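Local coordinates for protein 3-oxosteroid 1-dehydrogenase (Sterolibacterium denitrificans, PDB 7P18) that probably catalyses the FAD-dependent introduction of a double bond at position 1 of 3-oxosteroids, passing the electrons removed to an acceptor, at residues Y118-P123 against G459-D464; E340-G345 against R465-Y470; L88-S93 against M547-R552. All blocks are in the same frame, centred on the assembly; numbering follows the deposited sequence.

Contact 1: Y118-P123 against G459-D464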
# COMPACT_ATOMS: atom_id res chain seq x y z
N TYR A 118 11.99 5.86 4.98
CA TYR A 118 11.34 5.61 6.29
C TYR A 118 12.34 5.40 7.43
O TYR A 118 11.92 5.48 8.58
CB TYR A 118 10.36 4.44 6.15
CG TYR A 118 9.07 4.81 5.45
CD1 TYR A 118 8.87 6.01 4.79
CD2 TYR A 118 8.02 3.91 5.45
CE1 TYR A 118 7.68 6.30 4.13
CE2 TYR A 118 6.82 4.18 4.83
CZ TYR A 118 6.63 5.39 4.19
OH TYR A 118 5.43 5.61 3.56
N TYR A 119 13.58 5.00 7.16
CA TYR A 119 14.55 4.62 8.20
C TYR A 119 15.74 5.58 8.14
O TYR A 119 16.80 5.24 7.60
CB TYR A 119 15.01 3.17 8.05
CG TYR A 119 13.93 2.12 8.00
CD1 TYR A 119 12.98 1.98 9.01
CD2 TYR A 119 13.88 1.23 6.95
CE1 TYR A 119 11.99 1.00 8.93
CE2 TYR A 119 12.90 0.25 6.87
CZ TYR A 119 11.99 0.10 7.89
OH TYR A 119 11.06 -0.89 7.78
N GLN A 120 15.56 6.81 8.64
CA GLN A 120 16.59 7.86 8.50
C GLN A 120 17.82 7.46 9.34
O GLN A 120 18.92 7.97 9.04
CB GLN A 120 16.03 9.21 8.93
CG GLN A 120 15.04 9.78 7.94
CD GLN A 120 15.65 10.09 6.60
OE1 GLN A 120 16.64 10.79 6.52
NE2 GLN A 120 15.07 9.54 5.53
N HIS A 121 17.66 6.60 10.33
CA HIS A 121 18.78 6.14 11.19
C HIS A 121 19.65 5.09 10.49
O HIS A 121 20.68 4.75 11.05
CB HIS A 121 18.25 5.60 12.49
CG HIS A 121 17.29 4.46 12.29
ND1 HIS A 121 15.92 4.68 12.05
CD2 HIS A 121 17.48 3.12 12.23
CE1 HIS A 121 15.32 3.50 11.92
NE2 HIS A 121 16.25 2.54 11.99
N LEU A 122 19.22 4.50 9.38
CA LEU A 122 20.02 3.44 8.70
C LEU A 122 21.02 4.07 7.74
O LEU A 122 20.75 5.11 7.13
CB LEU A 122 19.09 2.47 7.97
CG LEU A 122 18.29 1.54 8.88
CD1 LEU A 122 17.54 0.52 8.03
CD2 LEU A 122 19.16 0.83 9.94
N PRO A 123 22.19 3.45 7.53
CA PRO A 123 23.14 3.99 6.57
C PRO A 123 22.56 3.91 5.17
O PRO A 123 21.81 2.98 4.90
CB PRO A 123 24.37 3.09 6.71
CG PRO A 123 23.78 1.78 7.19
CD PRO A 123 22.63 2.18 8.11
N GLY A 459 8.68 12.92 16.20
CA GLY A 459 9.15 14.16 15.55
C GLY A 459 10.67 14.30 15.61
O GLY A 459 11.17 15.39 15.22
N GLY A 460 11.40 13.26 16.02
CA GLY A 460 12.87 13.31 16.19
C GLY A 460 13.66 13.14 14.89
O GLY A 460 14.90 13.11 14.95
N ASN A 461 13.01 13.00 13.75
CA ASN A 461 13.71 12.85 12.45
C ASN A 461 12.83 13.42 11.35
O ASN A 461 11.65 13.65 11.62
CB ASN A 461 14.07 11.39 12.21
CG ASN A 461 12.84 10.55 11.99
OD1 ASN A 461 12.19 10.62 10.94
ND2 ASN A 461 12.48 9.79 13.00
N VAL A 462 13.38 13.59 10.13
CA VAL A 462 12.68 14.29 9.01
C VAL A 462 11.52 13.47 8.49
O VAL A 462 10.59 14.06 7.95
CB VAL A 462 13.65 14.70 7.89
CG1 VAL A 462 14.64 15.71 8.42
CG2 VAL A 462 14.33 13.50 7.24
N PHE A 463 11.53 12.14 8.63
CA PHE A 463 10.37 11.33 8.18
C PHE A 463 9.16 11.70 9.05
O PHE A 463 8.10 12.08 8.51
CB PHE A 463 10.63 9.82 8.20
CG PHE A 463 9.35 9.07 8.06
CD1 PHE A 463 8.68 9.01 6.85
CD2 PHE A 463 8.73 8.55 9.18
CE1 PHE A 463 7.45 8.37 6.75
CE2 PHE A 463 7.50 7.93 9.08
CZ PHE A 463 6.87 7.83 7.87
N ASP A 464 9.30 11.60 10.37
CA ASP A 464 8.21 11.94 11.32
C ASP A 464 7.66 13.34 11.00
O ASP A 464 6.44 13.52 10.86
CB ASP A 464 8.68 11.95 12.77
CG ASP A 464 9.00 10.60 13.39
OD1 ASP A 464 9.26 9.67 12.64
OD2 ASP A 464 9.09 10.57 14.61
O HOH W 1 13.18 7.80 10.07

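Contact 2: E340-G345 against R465-Y470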
# COMPACT_ATOMS: atom_id res chain seq x y z
N GLU A 340 -1.82 10.73 9.15
CA GLU A 340 -2.49 11.69 10.09
C GLU A 340 -1.97 11.48 11.52
O GLU A 340 -2.05 12.44 12.33
CB GLU A 340 -4.01 11.52 10.07
CG GLU A 340 -4.61 11.61 8.69
CD GLU A 340 -4.88 10.26 8.05
OE1 GLU A 340 -3.92 9.42 7.97
OE2 GLU A 340 -6.02 10.05 7.59
N ARG A 341 -1.43 10.31 11.85
CA ARG A 341 -0.88 10.04 13.20
C ARG A 341 0.32 10.97 13.51
O ARG A 341 0.61 11.19 14.70
CB ARG A 341 -0.43 8.59 13.38
CG ARG A 341 -1.56 7.56 13.24
CD ARG A 341 -1.02 6.14 13.17
NE ARG A 341 -0.52 5.83 11.84
CZ ARG A 341 0.77 5.76 11.49
NH1 ARG A 341 1.72 5.93 12.38
NH2 ARG A 341 1.09 5.43 10.26
N ASN A 342 1.00 11.47 12.50
CA ASN A 342 2.21 12.33 12.68
C ASN A 342 1.79 13.72 13.16
O ASN A 342 2.68 14.49 13.65
CB ASN A 342 3.02 12.48 11.40
CG ASN A 342 3.65 11.18 10.94
OD1 ASN A 342 3.01 10.14 11.00
ND2 ASN A 342 4.84 11.28 10.35
N LEU A 343 0.52 14.06 13.02
CA LEU A 343 -0.01 15.41 13.38
C LEU A 343 0.03 15.63 14.88
O LEU A 343 -0.02 14.70 15.69
CB LEU A 343 -1.40 15.60 12.78
CG LEU A 343 -1.42 15.72 11.26
CD1 LEU A 343 -2.84 15.60 10.73
CD2 LEU A 343 -0.81 17.02 10.80
N PRO A 344 0.22 16.90 15.31
CA PRO A 344 0.44 17.20 16.72
C PRO A 344 -0.85 17.21 17.56
O PRO A 344 -1.82 17.77 17.11
CB PRO A 344 1.10 18.59 16.64
CG PRO A 344 0.47 19.22 15.49
CD PRO A 344 0.35 18.09 14.46
N GLY A 345 -0.81 16.56 18.72
CA GLY A 345 -1.93 16.54 19.69
C GLY A 345 -2.65 15.19 19.78
O GLY A 345 -3.67 15.15 20.46
N ARG A 465 8.55 14.31 10.80
CA ARG A 465 8.16 15.74 10.66
C ARG A 465 7.53 16.01 9.29
O ARG A 465 6.81 16.99 9.19
CB ARG A 465 9.38 16.64 10.87
CG ARG A 465 9.93 16.55 12.29
CD ARG A 465 10.92 17.62 12.61
NE ARG A 465 12.17 17.59 11.88
CZ ARG A 465 13.30 17.01 12.29
NH1 ARG A 465 13.35 16.32 13.42
NH2 ARG A 465 14.39 17.11 11.54
N TYR A 466 7.71 15.14 8.30
CA TYR A 466 7.13 15.32 6.95
C TYR A 466 5.60 15.52 7.05
O TYR A 466 5.05 16.30 6.27
CB TYR A 466 7.48 14.14 6.04
CG TYR A 466 7.01 14.27 4.62
CD1 TYR A 466 7.46 15.28 3.78
CD2 TYR A 466 6.12 13.36 4.08
CE1 TYR A 466 7.02 15.38 2.46
CE2 TYR A 466 5.67 13.43 2.77
CZ TYR A 466 6.12 14.46 1.96
OH TYR A 466 5.65 14.44 0.68
N TYR A 467 4.92 14.77 7.91
CA TYR A 467 3.46 14.80 8.08
C TYR A 467 3.08 15.50 9.39
O TYR A 467 1.93 15.34 9.82
CB TYR A 467 2.90 13.38 7.94
CG TYR A 467 2.79 12.87 6.53
CD1 TYR A 467 2.17 13.58 5.51
CD2 TYR A 467 3.26 11.60 6.22
CE1 TYR A 467 2.05 13.08 4.22
CE2 TYR A 467 3.13 11.07 4.94
CZ TYR A 467 2.57 11.82 3.93
OH TYR A 467 2.47 11.24 2.71
N GLY A 468 4.01 16.19 10.04
CA GLY A 468 3.68 17.12 11.14
C GLY A 468 3.03 18.41 10.60
O GLY A 468 2.84 18.54 9.38
N ASP A 469 2.68 19.32 11.49
CA ASP A 469 2.12 20.65 11.14
C ASP A 469 3.28 21.65 11.18
O ASP A 469 3.82 21.88 12.26
CB ASP A 469 0.98 21.03 12.08
CG ASP A 469 0.27 22.34 11.74
OD1 ASP A 469 0.89 23.21 11.04
OD2 ASP A 469 -0.86 22.47 12.17
N TYR A 470 3.71 22.07 9.99
CA TYR A 470 4.66 23.17 9.66
C TYR A 470 4.61 24.29 10.72
O TYR A 470 5.67 24.73 11.21
CB TYR A 470 4.27 23.61 8.24
CG TYR A 470 4.81 24.93 7.76
CD1 TYR A 470 6.12 25.04 7.33
CD2 TYR A 470 3.99 26.05 7.68
CE1 TYR A 470 6.62 26.23 6.83
CE2 TYR A 470 4.48 27.25 7.19
CZ TYR A 470 5.80 27.34 6.77
OH TYR A 470 6.31 28.52 6.30

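Contact 3: L88-S93 against M547-R552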
# COMPACT_ATOMS: atom_id res chain seq x y z
N LEU A 88 20.37 -6.77 -5.35
CA LEU A 88 21.13 -6.19 -6.50
C LEU A 88 20.19 -6.05 -7.69
O LEU A 88 20.20 -5.01 -8.35
CB LEU A 88 22.32 -7.09 -6.86
CG LEU A 88 23.35 -7.29 -5.75
CD1 LEU A 88 24.36 -8.36 -6.14
CD2 LEU A 88 24.05 -5.98 -5.41
N ALA A 89 19.40 -7.08 -7.96
CA ALA A 89 18.48 -7.11 -9.12
C ALA A 89 17.43 -6.00 -8.99
O ALA A 89 17.10 -5.33 -10.00
CB ALA A 89 17.87 -8.48 -9.22
N TYR A 90 16.91 -5.78 -7.78
CA TYR A 90 15.89 -4.72 -7.54
C TYR A 90 16.50 -3.36 -7.90
O TYR A 90 15.89 -2.54 -8.59
CB TYR A 90 15.36 -4.73 -6.11
CG TYR A 90 14.32 -3.65 -5.93
CD1 TYR A 90 13.06 -3.81 -6.51
CD2 TYR A 90 14.58 -2.47 -5.27
CE1 TYR A 90 12.08 -2.83 -6.39
CE2 TYR A 90 13.62 -1.47 -5.17
CZ TYR A 90 12.36 -1.66 -5.73
OH TYR A 90 11.38 -0.72 -5.63
N LEU A 91 17.70 -3.08 -7.41
CA LEU A 91 18.36 -1.77 -7.60
C LEU A 91 18.76 -1.59 -9.06
O LEU A 91 18.64 -0.46 -9.57
CB LEU A 91 19.54 -1.67 -6.65
CG LEU A 91 19.18 -1.71 -5.18
CD1 LEU A 91 20.43 -1.73 -4.31
CD2 LEU A 91 18.28 -0.55 -4.76
N GLU A 92 19.18 -2.67 -9.73
CA GLU A 92 19.47 -2.63 -11.17
C GLU A 92 18.22 -2.26 -11.96
O GLU A 92 18.30 -1.36 -12.81
CB GLU A 92 20.00 -3.99 -11.65
CG GLU A 92 20.29 -4.01 -13.14
CD GLU A 92 20.73 -5.33 -13.72
OE1 GLU A 92 20.60 -6.35 -13.06
OE2 GLU A 92 21.25 -5.32 -14.82
N SER A 93 17.09 -2.93 -11.72
CA SER A 93 15.93 -2.92 -12.63
C SER A 93 14.90 -1.85 -12.27
O SER A 93 14.22 -1.41 -13.18
CB SER A 93 15.30 -4.28 -12.71
OG SER A 93 16.21 -5.23 -13.22
N MET A 547 6.16 -4.11 -9.49
CA MET A 547 6.41 -3.71 -10.89
C MET A 547 7.84 -4.08 -11.33
O MET A 547 7.99 -4.47 -12.50
CB MET A 547 6.06 -2.24 -11.13
CG MET A 547 4.50 -2.05 -11.30
SD MET A 547 3.99 -0.63 -12.18
CE MET A 547 4.80 0.68 -11.27
N THR A 548 8.84 -3.99 -10.46
CA THR A 548 10.25 -4.21 -10.86
C THR A 548 10.44 -5.71 -11.15
O THR A 548 11.00 -6.05 -12.18
CB THR A 548 11.24 -3.68 -9.82
OG1 THR A 548 11.07 -2.27 -9.68
CG2 THR A 548 12.66 -4.05 -10.22
N PHE A 549 9.91 -6.60 -10.30
CA PHE A 549 10.03 -8.05 -10.55
C PHE A 549 9.09 -8.47 -11.69
O PHE A 549 9.42 -9.43 -12.39
CB PHE A 549 9.98 -8.84 -9.25
CG PHE A 549 11.26 -8.72 -8.46
CD1 PHE A 549 12.43 -9.32 -8.91
CD2 PHE A 549 11.35 -7.88 -7.36
CE1 PHE A 549 13.62 -9.16 -8.22
CE2 PHE A 549 12.55 -7.69 -6.70
CZ PHE A 549 13.68 -8.33 -7.12
N GLY A 550 7.99 -7.74 -11.94
CA GLY A 550 7.16 -7.98 -13.13
C GLY A 550 7.96 -7.74 -14.40
O GLY A 550 7.94 -8.59 -15.30
N PHE A 551 8.67 -6.62 -14.43
CA PHE A 551 9.62 -6.22 -15.51
C PHE A 551 10.68 -7.32 -15.69
O PHE A 551 10.89 -7.77 -16.86
CB PHE A 551 10.16 -4.85 -15.14
CG PHE A 551 11.08 -4.20 -16.15
CD1 PHE A 551 10.57 -3.54 -17.26
CD2 PHE A 551 12.45 -4.17 -15.93
CE1 PHE A 551 11.41 -2.88 -18.14
CE2 PHE A 551 13.30 -3.49 -16.79
CZ PHE A 551 12.79 -2.88 -17.92
N ARG A 552 11.37 -7.71 -14.62
CA ARG A 552 12.42 -8.77 -14.67
C ARG A 552 11.82 -10.11 -15.12
O ARG A 552 12.52 -10.82 -15.86
CB ARG A 552 13.19 -8.89 -13.36
CG ARG A 552 14.04 -7.67 -13.02
CD ARG A 552 15.01 -7.95 -11.88
NE ARG A 552 15.98 -8.99 -12.23
CZ ARG A 552 17.22 -8.79 -12.72
NH1 ARG A 552 17.71 -7.58 -12.89
NH2 ARG A 552 17.98 -9.85 -12.99
O HOH W 2 20.60 -8.83 -14.16

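Contact 1: Y118-P123 against G459-D464
Asn461 faces Gln120 from the start of helix 462-466, its OD1 4.2 Å from Gln120 CG. A water bridges the gap: it accepts a bond from Gln120 N at 2.9 Å and donates to Tyr118 O and, weakly, to Asn461 OD1. The same OD1 caps the helix, Asn461 being its N-cap. Asp464 N reaches OD1 at 3.1 Å, nearly straight but from above the carbonyl plane, and Phe463 N adds a weak second bond. Val462 sets CG2 3.6 Å from Gln120 OE1, a van der Waals contact of a methyl with the amide oxygen, the two side chains crossing at about a right angle; Gln120 NE2 turns back to Asp117 O and Lys126 O. Phe463 makes the closest contact. With CG anti to the backbone N (chi1 167°), its ring comes over one face of Tyr118 near the rim, CE1 meeting Tyr118 CE1 at 3.3 Å. The planes lie 48° apart, an oblique pair. Tyr118 OH bonds to Tyr363 OH, and the Tyr118 side chain lies about 4 Å (nearest atoms) from the bound androstadienedione, so Phe463 backs a residue close to the steroid. Asp464 reaches back to the start of the segment, its OD2 accepting from Gly459 N at 2.9 Å through the anti lone pair. The contact sets the first turn of helix 462-466 against the loop between strands 109-111 and 131-138, whose Leu122 and Pro123 rest on helix 67-78.

Contact 2: E340-G345 against R465-Y470
Asn342 and Tyr467 meet where a 3-10 turn, 340-342, packs against the chain leaving helix 462-466, in this Rossmann-fold flavoprotein of the FAD-dependent oxidoreductase 2 family. The 3-10 turn lies in the connection between strands 335-336 and 347-349. No hydrogen bond joins the two segments; the fit is one of shape. Asn342 sets its CB 3.6 Å from Tyr467 CB, and the side chains cross obliquely, with amide and ring planes nearly perpendicular (85°). With CG beside the backbone N (chi1 -66°), the amide nitrogen reaches the edge of the ring, near its plane. The side-chain amide donates elsewhere: ND2 bonds to Asp464 O, tying the turn to the helix just before this segment.

The Tyr467 ring has Tyr466 CD2 over the centre of one face, 3.7 Å above the plane, and touches Leu173 of helix 166-174. Its hydroxyl is hydrogen-bonded to Tyr115 OH. Tyr115 lines the steroid pocket, and the Tyr467 side chain itself comes to about 5 Å (nearest atoms) from the androstadienedione, so the contact lies beside the steroid pocket. The backbone carbonyl of Tyr467 is buried without a hydrogen-bond partner in the model: Asn342 CB lies 3.4 Å from its O, and Leu343 CD2 reaches the same oxygen at an equal distance. Leu343 CD2 also touches Gly468, and the CA atoms of Leu343 and Gly468 are 4.6 Å apart, the nearest CA pair of the two segments.

The Asp469 side chain touches Pro344 through CB, while its carboxylate is bound elsewhere: OD2 to Tyr395 OH, OD1 to Asn471 ND2. It meets the proline ring at about a right angle, CB lying 3.8 Å from Pro344 CD.

Contact 3: L88-S93 against M547-R552
The guanidinium group of Arg552 carries Ala89 CB over the centre of one face, 3.5 Å above its plane. At its edge lie Glu92 and Ser93: NH1 donates to Ser93 OG at 2.8 Å and to Glu92 OE1 at 3.1 Å, both partners slightly tilted from the plane. The salt bridge uses OE1, which NH1 meets from well above the carboxylate plane; a water in the guanidinium plane joins that oxygen to NH2. The bend in the Arg552 chain at chi3 (63°) brings the group back over helix 84-104, where Ser93 OG also touches CD. The ring of Tyr90 meets Thr548 OG1 at 3.5 Å from CE1 and Phe549 CE2 at 3.9 Å from CD1, both obliquely. Each hydroxyl is engaged elsewhere, Tyr90 OH with Trp54 O and Thr548 OG1 with Gly544 O, while Thr548 CG2 packs on Ser93 CB at 3.6 Å. The two helices cross almost perpendicularly (88°), their axes 9.6 Å apart. A leucine in place of Arg552 would probably leave Glu92 and Asp507, the second salt-bridge partner, without their positive mate and Ala89 without its flat cover. In the native contact an apolar patch is bordered by charge: Arg552 ties helix 543-559, which begins at the FAD-binding Leu543, to helix 84-104 and to the loop of Lys506 and Asp507.

Contacts 1 and 2 share helix 462-466: contact 1 uses its capped start, contact 2 its end and the chain beyond. They touch each other, Gly459 O lying 3.0 Å from Arg465 NH1, a probable hydrogen bond, and both stand near the steroid. Contact 3 is separate, its centre 26 Å from that of contact 1 and 33 Å from that of contact 2, and joins two long helices, with the Tyr90 side chain about 8 Å (nearest atoms) from the FAD. Contacts 2 and 3 are buried, contact 1 only partly so. Their chemistry differs too, and not simply with burial: a water bridge and an aromatic pair in contact 1, van der Waals fit alone across contact 2, and a salt bridge beside apolar helix packing in contact 3.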